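Side-chain contact in ubiquitin-like-specific protease 2 (PDB 5LNB), which removes SUMO from modified proteins as a thiol protease of the C48 family, this chain holding its catalytic domain: residues K100-T105 with I183-D188. Sequence-based numbering, arbitrary orientation.
Sequences KWVNNT and ISYALD
Tyr185 reaches from helix 172-190 to Val102 and Thr105, in a loop of two successive beta turns between helix 94-98 and strand 112-119. Both segments belong to the Ulp1-type cysteine protease domain. The first turn is type I, from Lys100 to Asn103; the second is type II, from Val102 to Thr105.

The close part is polar. Tyr185 OH donates a hydrogen bond of 2.7 Å to Thr105 OG1, which meets the ring at its edge, in the ring plane. Thr105 OG1 in turn donates to Val102 O, giving a relay from helix to turn. Tyr185 CG lies anti to the backbone N (chi1 -170°), which extends the phenol out from the helix to the loop. Outside the two segments, Tyr185 OH also accepts a hydrogen bond from Leu107 N. A phenylalanine in place of Tyr185 would probably leave Thr105 OG1 and Leu107 N without their hydroxyl partner.

The apolar part is looser. Val102 CB also lies at the ring edge, 4.0 Å from Tyr185 CE2. Val102 and Tyr185 are buried, and Tyr95 of helix 94-98 packs against both. On the solvent side, the exposed Asn103 and Asn104 point away from the helix. Asp188, three residues after Tyr185, uses OD2 for a salt bridge with Lys99 and a hydrogen bond with Tyr95 OH.

Thr105 N closes the second turn on Val102 O at 3.2 Å. Thr105 OG1 adds a second bond to Val102 O from the same face of the carbonyl plane, at 2.5 Å and tilted 23° from that plane.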
# COMPACT_ATOMS: atom_id res chain seq x y z
N LYS A 100 7.71 -0.03 19.42
CA LYS A 100 6.37 -0.27 19.95
C LYS A 100 5.38 -0.53 18.82
O LYS A 100 4.48 -1.36 18.95
CB LYS A 100 5.92 0.92 20.80
CG LYS A 100 4.50 0.79 21.33
CD LYS A 100 4.05 2.04 22.06
CE LYS A 100 5.03 2.43 23.17
NZ LYS A 100 4.39 3.35 24.16
N TRP A 101 5.56 0.17 17.69
CA TRP A 101 4.72 -0.03 16.52
C TRP A 101 4.65 -1.50 16.11
O TRP A 101 3.58 -1.99 15.74
CB TRP A 101 5.26 0.80 15.37
CG TRP A 101 4.30 1.02 14.24
CD1 TRP A 101 3.83 0.08 13.36
CD2 TRP A 101 3.71 2.26 13.87
NE1 TRP A 101 2.97 0.68 12.46
CE2 TRP A 101 2.88 2.01 12.75
CE3 TRP A 101 3.80 3.56 14.36
CZ2 TRP A 101 2.14 3.02 12.13
CZ3 TRP A 101 3.06 4.57 13.74
CH2 TRP A 101 2.24 4.28 12.65
N VAL A 102 5.78 -2.20 16.12
CA VAL A 102 5.87 -3.56 15.59
C VAL A 102 5.82 -4.61 16.70
O VAL A 102 6.14 -5.78 16.44
CB VAL A 102 7.12 -3.75 14.73
CG1 VAL A 102 7.14 -2.74 13.60
CG2 VAL A 102 8.38 -3.65 15.60
N ASN A 103 5.46 -4.23 17.92
CA ASN A 103 5.29 -5.21 18.98
C ASN A 103 4.22 -6.22 18.58
O ASN A 103 3.17 -5.87 18.04
CB ASN A 103 4.91 -4.52 20.29
CG ASN A 103 4.82 -5.51 21.46
OD1 ASN A 103 3.74 -5.79 21.98
ND2 ASN A 103 5.97 -6.05 21.87
N ASN A 104 4.49 -7.49 18.85
CA ASN A 104 3.55 -8.58 18.56
C ASN A 104 3.21 -8.66 17.08
O ASN A 104 2.09 -9.00 16.71
CB ASN A 104 2.28 -8.45 19.40
CG ASN A 104 2.48 -9.00 20.82
OD1 ASN A 104 3.47 -9.69 21.09
ND2 ASN A 104 1.54 -8.70 21.71
N THR A 105 4.18 -8.35 16.23
CA THR A 105 4.13 -8.64 14.80
C THR A 105 5.06 -9.81 14.49
O THR A 105 5.92 -10.19 15.30
CB THR A 105 4.56 -7.44 13.96
OG1 THR A 105 5.91 -7.10 14.29
CG2 THR A 105 3.63 -6.24 14.19
N ILE A 183 16.94 -5.46 9.26
CA ILE A 183 18.08 -6.07 9.93
C ILE A 183 17.87 -6.05 11.44
O ILE A 183 18.09 -7.06 12.12
CB ILE A 183 19.37 -5.34 9.53
CG1 ILE A 183 19.68 -5.62 8.06
CG2 ILE A 183 20.53 -5.78 10.41
CD1 ILE A 183 20.90 -4.87 7.54
N SER A 184 17.44 -4.91 11.97
CA SER A 184 17.17 -4.80 13.40
C SER A 184 16.00 -5.68 13.80
O SER A 184 16.05 -6.38 14.82
CB SER A 184 16.90 -3.35 13.77
OG SER A 184 18.03 -2.54 13.47
N TYR A 185 14.93 -5.65 13.01
CA TYR A 185 13.78 -6.50 13.27
C TYR A 185 14.19 -7.96 13.37
O TYR A 185 13.81 -8.67 14.30
CB TYR A 185 12.73 -6.31 12.17
CG TYR A 185 11.41 -6.97 12.47
CD1 TYR A 185 11.19 -8.30 12.11
CD2 TYR A 185 10.39 -6.28 13.12
CE1 TYR A 185 9.98 -8.92 12.39
CE2 TYR A 185 9.16 -6.89 13.39
CZ TYR A 185 8.97 -8.21 13.03
OH TYR A 185 7.77 -8.85 13.29
N ALA A 186 14.98 -8.43 12.40
CA ALA A 186 15.43 -9.82 12.39
C ALA A 186 16.18 -10.17 13.68
O ALA A 186 15.98 -11.24 14.26
CB ALA A 186 16.33 -10.07 11.18
N LEU A 187 17.06 -9.28 14.12
CA LEU A 187 17.83 -9.54 15.33
C LEU A 187 16.92 -9.52 16.56
O LEU A 187 17.04 -10.38 17.44
CB LEU A 187 18.95 -8.51 15.47
CG LEU A 187 19.88 -8.74 16.67
CD1 LEU A 187 20.66 -10.03 16.53
CD2 LEU A 187 20.83 -7.57 16.86
N ASP A 188 16.00 -8.56 16.61
CA ASP A 188 15.13 -8.40 17.76
C ASP A 188 14.16 -9.57 17.90
O ASP A 188 14.05 -10.16 18.97
CB ASP A 188 14.37 -7.08 17.63
CG ASP A 188 13.44 -6.81 18.80
OD1 ASP A 188 13.69 -7.34 19.91
OD2 ASP A 188 12.45 -6.07 18.60